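PDB 6KTQ: homocitrate synthase from Sulfolobus acidocaldarius, which catalyses the aldol-type condensation of 2-oxoglutarate with acetyl-CoA to homocitrate, the first step of lysine biosynthesis through the alpha-aminoadipate pathway. Local coordinates for residues 73-78 with 110-115; 91-96 with 120-125. All coordinates share one frame; numbering follows the deposited sequence.

Contact 1. Residues 73-78 with 110-115; sequences AGHPAV and KRDIEV. With COA (coenzyme A), chain E.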
loop_
_atom_site.group_PDB
_atom_site.type_symbol
_atom_site.label_atom_id
_atom_site.label_comp_id
_atom_site.label_asym_id
_atom_site.label_seq_id
_atom_site.Cartn_x
_atom_site.Cartn_y
_atom_site.Cartn_z
ATOM N N ALA A 73 31.961 -3.497 -2.597
ATOM C CA ALA A 73 33.319 -3.189 -3.045
ATOM C C ALA A 73 34.028 -4.355 -3.750
ATOM O O ALA A 73 35.112 -4.172 -4.342
ATOM C CB ALA A 73 34.143 -2.740 -1.843
ATOM N N GLY A 74 33.442 -5.547 -3.655
ATOM C CA GLY A 74 33.943 -6.719 -4.345
ATOM C C GLY A 74 33.848 -7.974 -3.523
ATOM O O GLY A 74 33.391 -7.962 -2.367
ATOM N N HIS A 75 34.294 -9.063 -4.142
ATOM C CA HIS A 75 34.356 -10.394 -3.559
ATOM C C HIS A 75 35.840 -10.715 -3.327
ATOM O O HIS A 75 36.557 -11.083 -4.276
ATOM C CB HIS A 75 33.774 -11.366 -4.553
ATOM C CG HIS A 75 33.744 -12.773 -4.077
ATOM N ND1 HIS A 75 33.202 -13.790 -4.830
ATOM C CD2 HIS A 75 34.208 -13.344 -2.937
ATOM C CE1 HIS A 75 33.327 -14.928 -4.169
ATOM N NE2 HIS A 75 33.940 -14.685 -3.023
ATOM N N PRO A 76 36.310 -10.590 -2.076
ATOM C CA PRO A 76 37.750 -10.551 -1.882
ATOM C C PRO A 76 38.502 -11.835 -2.232
ATOM O O PRO A 76 39.691 -11.759 -2.541
ATOM C CB PRO A 76 37.925 -10.173 -0.387
ATOM C CG PRO A 76 36.566 -10.236 0.229
ATOM C CD PRO A 76 35.546 -10.261 -0.860
ATOM N N ALA A 77 37.840 -12.992 -2.243
ATOM C CA ALA A 77 38.515 -14.247 -2.665
ATOM C C ALA A 77 38.831 -14.320 -4.162
ATOM O O ALA A 77 39.554 -15.213 -4.587
ATOM C CB ALA A 77 37.691 -15.468 -2.278
ATOM N N VAL A 78 38.285 -13.412 -4.975
ATOM C CA VAL A 78 38.367 -13.565 -6.424
ATOM C C VAL A 78 39.811 -13.372 -6.909
ATOM O O VAL A 78 40.284 -14.132 -7.727
ATOM C CB VAL A 78 37.420 -12.579 -7.150
ATOM C CG1 VAL A 78 37.748 -12.505 -8.639
ATOM C CG2 VAL A 78 35.988 -13.055 -6.984
ATOM N N LYS A 110 33.631 -21.244 4.354
ATOM C CA LYS A 110 34.329 -20.686 5.515
ATOM C C LYS A 110 35.450 -19.733 5.135
ATOM O O LYS A 110 35.552 -18.634 5.687
ATOM C CB LYS A 110 34.914 -21.812 6.380
ATOM C CG LYS A 110 34.027 -22.286 7.530
ATOM C CD LYS A 110 34.643 -23.467 8.290
ATOM C CE LYS A 110 36.174 -23.411 8.353
ATOM N NZ LYS A 110 36.768 -24.544 9.117
ATOM N N ARG A 111 36.291 -20.160 4.200
ATOM C CA ARG A 111 37.383 -19.318 3.697
ATOM C C ARG A 111 36.893 -17.910 3.334
ATOM O O ARG A 111 37.319 -16.936 3.949
ATOM C CB ARG A 111 38.066 -19.970 2.487
ATOM C CG ARG A 111 39.360 -19.297 2.041
ATOM C CD ARG A 111 40.532 -19.629 2.953
ATOM N NE ARG A 111 40.615 -18.783 4.153
ATOM C CZ ARG A 111 41.469 -17.765 4.335
ATOM N NH1 ARG A 111 42.354 -17.416 3.400
ATOM N NH2 ARG A 111 41.444 -17.081 5.479
ATOM N N ASP A 112 35.989 -17.807 2.355
ATOM C CA ASP A 112 35.464 -16.490 1.923
ATOM C C ASP A 112 35.012 -15.667 3.108
ATOM O O ASP A 112 35.360 -14.488 3.222
ATOM C CB ASP A 112 34.287 -16.631 0.956
ATOM C CG ASP A 112 34.696 -17.139 -0.365
ATOM O OD1 ASP A 112 35.815 -17.678 -0.448
ATOM O OD2 ASP A 112 33.911 -17.001 -1.331
ATOM N N ILE A 113 34.253 -16.298 4.006
ATOM C CA ILE A 113 33.712 -15.600 5.177
ATOM C C ILE A 113 34.825 -15.048 6.082
ATOM O O ILE A 113 34.791 -13.873 6.476
ATOM C CB ILE A 113 32.746 -16.508 5.964
ATOM C CG1 ILE A 113 31.454 -16.698 5.167
ATOM C CG2 ILE A 113 32.419 -15.904 7.326
ATOM C CD1 ILE A 113 30.684 -17.955 5.489
ATOM N N GLU A 114 35.815 -15.885 6.384
ATOM C CA GLU A 114 36.979 -15.469 7.191
ATOM C C GLU A 114 37.720 -14.297 6.549
ATOM O O GLU A 114 38.134 -13.354 7.234
ATOM C CB GLU A 114 37.952 -16.640 7.373
ATOM C CG GLU A 114 37.429 -17.746 8.285
ATOM C CD GLU A 114 38.010 -19.119 7.953
ATOM O OE1 GLU A 114 38.916 -19.204 7.097
ATOM O OE2 GLU A 114 37.548 -20.120 8.531
ATOM N N VAL A 115 37.861 -14.344 5.230
ATOM C CA VAL A 115 38.504 -13.254 4.514
ATOM C C VAL A 115 37.676 -11.979 4.677
ATOM O O VAL A 115 38.186 -10.935 5.101
ATOM C CB VAL A 115 38.700 -13.597 3.030
ATOM C CG1 VAL A 115 39.235 -12.391 2.278
ATOM C CG2 VAL A 115 39.657 -14.778 2.873
HETATM N N1A COA E . 28.645 -21.212 -2.099
HETATM C C2A COA E . 29.533 -22.245 -2.078
HETATM N N3A COA E . 30.099 -22.772 -3.204
HETATM C C4A COA E . 29.778 -22.306 -4.426
HETATM C C5A COA E . 28.834 -21.191 -4.529
HETATM C C6A COA E . 28.261 -20.664 -3.273
HETATM N N6A COA E . 27.383 -19.645 -3.330
HETATM N N7A COA E . 28.709 -20.912 -5.840
HETATM C C8A COA E . 29.501 -21.786 -6.529
HETATM N N9A COA E . 30.120 -22.612 -5.677
HETATM C C1B COA E . 31.138 -23.621 -6.003
HETATM C C2B COA E . 30.752 -24.642 -7.037
HETATM O O2B COA E . 29.963 -25.697 -6.519
HETATM C C3B COA E . 32.134 -25.097 -7.446
HETATM O O3B COA E . 32.791 -25.875 -6.469
HETATM P P3B COA E . 33.714 -27.099 -6.935
HETATM O O7A COA E . 33.661 -27.943 -5.715
HETATM O O8A COA E . 35.038 -26.423 -7.227
HETATM O O9A COA E . 33.059 -27.687 -8.141
HETATM C C4B COA E . 32.899 -23.805 -7.560
HETATM O O4B COA E . 32.272 -22.938 -6.582
HETATM C C5B COA E . 32.734 -23.556 -9.053
HETATM O O5B COA E . 33.499 -22.554 -9.579
HETATM P P1A COA E . 35.009 -22.521 -10.129
HETATM O O1A COA E . 34.838 -21.110 -10.557
HETATM O O2A COA E . 35.385 -23.582 -11.128
HETATM O O3A COA E . 35.809 -22.700 -8.742
HETATM P P2A COA E . 37.242 -22.144 -8.367
HETATM O O4A COA E . 38.214 -22.483 -9.466
HETATM O O5A COA E . 37.496 -22.537 -6.938
HETATM O O6A COA E . 37.068 -20.559 -8.303
HETATM C CBP COA E . 36.188 -18.444 -7.536
HETATM C CCP COA E . 36.135 -19.968 -7.385
HETATM C CDP COA E . 35.179 -17.765 -6.597
HETATM C CEP COA E . 37.598 -17.963 -7.171
HETATM C CAP COA E . 35.917 -18.133 -9.011
HETATM O OAP COA E . 34.736 -18.776 -9.511
HETATM C C9P COA E . 35.779 -16.662 -9.229
HETATM O O9P COA E . 36.759 -15.962 -9.120
HETATM N N8P COA E . 34.549 -16.231 -9.520
HETATM C C7P COA E . 34.209 -14.843 -9.770
HETATM C C6P COA E . 33.187 -14.346 -8.736
HETATM C C5P COA E . 31.867 -15.062 -8.943
HETATM O O5P COA E . 31.832 -16.123 -9.582
HETATM N N4P COA E . 30.784 -14.497 -8.389
HETATM C C3P COA E . 29.488 -15.170 -8.461
HETATM C C2P COA E . 28.301 -14.308 -8.068
HETATM S S1P COA E . 26.879 -15.442 -8.017
#
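His75 and Asp112 supply the polar half of this contact. NE2 of the imidazole donates to OD2 of Asp112 over 2.9 Å, with an N-H...O angle of 155°. The oxygen lies almost in the ring plane, but the bond reaches the carboxylate from above its own plane; ring and carboxylate planes stand 71° apart. With CG of His75 anti to the backbone N (chi1 -179°), the ring extends to the helix 110-118. Arg107 forms a salt bridge to the same OD2, so a ring N-H and a guanidinium share one buried oxygen.

Van der Waals contacts lie beside this bond. The methyl CB of Ala77 rests 3.4 Å from the carboxylate oxygen OD1 of Asp112. The apolar pair is Pro76 and Val115, CB of the proline packing against CG1 of the valine at 3.7 Å, with the two side chains lying alongside and pointing opposite ways.

Coenzyme A adds a third partner: its C6P sits 3.5 Å from CG2 of Val78 and 3.9 Å from ND1 of His75. A His-carboxylate pair, placed where the loop after strand 70-74 meets helix 110-118, which follows the neighbouring strand 101-106 of the TIM barrel, thus forms part of the coenzyme A pocket.

Contact 2. Residues 91-96 with 120-125; sequences KLKREG and EADRIA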
loop_
_atom_site.group_PDB
_atom_site.type_symbol
_atom_site.label_atom_id
_atom_site.label_comp_id
_atom_site.label_asym_id
_atom_site.label_seq_id
_atom_site.Cartn_x
_atom_site.Cartn_y
_atom_site.Cartn_z
ATOM N N LYS A 91 39.710 1.123 4.778
ATOM C CA LYS A 91 40.593 2.086 5.420
ATOM C C LYS A 91 40.090 3.525 5.226
ATOM O O LYS A 91 40.037 4.294 6.189
ATOM C CB LYS A 91 42.019 1.899 4.902
ATOM C CG LYS A 91 43.062 2.842 5.473
ATOM C CD LYS A 91 44.481 2.321 5.238
ATOM C CE LYS A 91 45.538 3.241 5.857
ATOM N NZ LYS A 91 46.619 2.476 6.547
ATOM N N LEU A 92 39.700 3.892 4.001
ATOM C CA LEU A 92 39.169 5.237 3.743
ATOM C C LEU A 92 37.852 5.506 4.493
ATOM O O LEU A 92 37.574 6.644 4.893
ATOM C CB LEU A 92 38.993 5.492 2.250
ATOM C CG LEU A 92 40.293 5.680 1.457
ATOM C CD1 LEU A 92 39.985 5.646 -0.036
ATOM C CD2 LEU A 92 41.000 6.977 1.842
ATOM N N LYS A 93 37.069 4.452 4.692
ATOM C CA LYS A 93 35.829 4.521 5.457
ATOM C C LYS A 93 36.118 4.787 6.941
ATOM O O LYS A 93 35.555 5.690 7.542
ATOM C CB LYS A 93 35.052 3.216 5.311
ATOM C CG LYS A 93 33.880 3.025 6.290
ATOM C CD LYS A 93 32.855 4.134 6.166
ATOM C CE LYS A 93 31.687 3.959 7.115
ATOM N NZ LYS A 93 30.919 2.719 6.838
ATOM N N ARG A 94 37.004 3.973 7.497
ATOM C CA ARG A 94 37.508 4.144 8.853
ATOM C C ARG A 94 38.015 5.578 9.072
ATOM O O ARG A 94 37.812 6.140 10.137
ATOM C CB ARG A 94 38.613 3.110 9.106
ATOM C CG ARG A 94 38.856 2.719 10.553
ATOM C CD ARG A 94 39.812 1.527 10.613
ATOM N NE ARG A 94 40.547 1.438 11.878
ATOM C CZ ARG A 94 41.661 2.112 12.171
ATOM N NH1 ARG A 94 42.200 2.959 11.298
ATOM N NH2 ARG A 94 42.244 1.939 13.351
ATOM N N GLU A 95 38.611 6.190 8.051
ATOM C CA GLU A 95 39.097 7.574 8.147
ATOM C C GLU A 95 38.062 8.667 7.852
ATOM O O GLU A 95 38.400 9.846 7.888
ATOM C CB GLU A 95 40.276 7.762 7.197
ATOM C CG GLU A 95 41.497 6.930 7.579
ATOM C CD GLU A 95 42.528 6.798 6.468
ATOM O OE1 GLU A 95 42.477 7.559 5.471
ATOM O OE2 GLU A 95 43.409 5.919 6.597
ATOM N N GLY A 96 36.820 8.296 7.542
ATOM C CA GLY A 96 35.785 9.261 7.194
ATOM C C GLY A 96 35.875 9.836 5.790
ATOM O O GLY A 96 35.098 10.722 5.431
ATOM N N GLU A 120 37.635 -6.546 7.633
ATOM C CA GLU A 120 36.827 -5.628 8.436
ATOM C C GLU A 120 35.744 -4.900 7.626
ATOM O O GLU A 120 35.543 -3.700 7.781
ATOM C CB GLU A 120 37.715 -4.621 9.171
ATOM C CG GLU A 120 38.612 -5.242 10.229
ATOM C CD GLU A 120 39.234 -4.174 11.109
ATOM O OE1 GLU A 120 40.148 -3.467 10.638
ATOM O OE2 GLU A 120 38.776 -4.011 12.255
ATOM N N ALA A 121 35.050 -5.626 6.756
ATOM C CA ALA A 121 33.910 -5.050 6.056
ATOM C C ALA A 121 32.775 -4.758 7.038
ATOM O O ALA A 121 32.629 -5.443 8.053
ATOM C CB ALA A 121 33.422 -5.988 4.986
ATOM N N ASP A 122 31.961 -3.763 6.706
ATOM C CA ASP A 122 30.770 -3.447 7.485
ATOM C C ASP A 122 29.740 -4.544 7.389
ATOM O O ASP A 122 29.024 -4.804 8.353
ATOM C CB ASP A 122 30.147 -2.124 7.031
ATOM C CG ASP A 122 31.076 -0.957 7.213
ATOM O OD1 ASP A 122 31.798 -0.955 8.227
ATOM O OD2 ASP A 122 31.081 -0.024 6.364
ATOM N N ARG A 123 29.681 -5.209 6.240
ATOM C CA ARG A 123 28.677 -6.223 5.981
ATOM C C ARG A 123 29.245 -7.272 5.064
ATOM O O ARG A 123 30.027 -6.943 4.152
ATOM C CB ARG A 123 27.430 -5.603 5.330
ATOM C CG ARG A 123 26.395 -6.634 4.887
ATOM C CD ARG A 123 25.106 -5.999 4.362
ATOM N NE ARG A 123 24.467 -5.170 5.385
ATOM C CZ ARG A 123 23.632 -5.615 6.318
ATOM N NH1 ARG A 123 23.243 -6.873 6.368
ATOM N NH2 ARG A 123 23.150 -4.758 7.183
ATOM N N ILE A 124 28.845 -8.518 5.299
ATOM C CA ILE A 124 29.243 -9.657 4.474
ATOM C C ILE A 124 27.984 -10.180 3.800
ATOM O O ILE A 124 27.005 -10.466 4.465
ATOM C CB ILE A 124 29.950 -10.765 5.310
ATOM C CG1 ILE A 124 31.334 -10.269 5.789
ATOM C CG2 ILE A 124 30.092 -12.051 4.510
ATOM C CD1 ILE A 124 32.074 -11.213 6.729
ATOM N N ALA A 125 28.002 -10.255 2.470
ATOM C CA ALA A 125 26.868 -10.752 1.686
ATOM C C ALA A 125 27.151 -12.135 1.188
ATOM O O ALA A 125 27.949 -12.317 0.259
ATOM C CB ALA A 125 26.581 -9.831 0.510
#
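The carboxylate of Asp122 is the flat group at the centre of this contact, and the ammonium group of Lys93 meets it from above its plane: NZ lies 2.8 Å from OD2, 36° out of that plane. The other oxygen, OD1, is 4.0 Å from the same NZ, so the grip is one-sided rather than bidentate. The pair is a salt bridge of the TIM barrel, joining the last turn of helix 80-94 to the residue just before strand 123-129.

The side chains reach toward each other from their two backbones. Lys93 starts with CG anti to its backbone N, then kinks at its second torsion (59°) and again at its last (-63°), and the second kink turns the ammonium group toward the acid. Both partners are tied to the segment between them in space as well, the start of strand 101-106 and the loop leading into it: NZ also donates to the carbonyl O of Ser100, while OD2 also accepts the backbone N-H of Ile102. An alanine in place of Lys93 would probably leave the Asp122 carboxylate without its countercharge and the Ser100 carbonyl without this donor.

Opposite charges recur more loosely nearby, where NE of Arg94 and OE1 of Glu120 stand 5.1 Å apart, too far to be paired. Schellman motifs end the two helices: Gly96, with positive phi, closes 80-94, and Glu120, likewise at positive phi, closes 110-118 and lets the chain turn toward the strand. In the first of these motifs, the backbone N of Gly96 bonds to O of Lys93 at 2.9 Å, which ties the residue carrying the salt bridge into the helix end.

The two contacts illustrate how one barrel scaffold uses aspartate carboxylates differently according to place. Their segments alternate along the chain: strand 70-74 leads into helix 80-94, and helix 110-118 into strand 123-129, so both contacts belong to neighbouring beta-alpha units around strand 101-106. Contact 1 is largely buried and combines a His-carboxylate hydrogen bond with apolar packing beside coenzyme A. Contact 2, a surface contact, rests on one lysine-aspartate salt bridge and has no ligand. Each uses an aspartate oxygen shared with a second donor. The contacts, with centres about 14 Å apart, touch where O of Ile113 packs 3.8 Å from CD1 of Ile124.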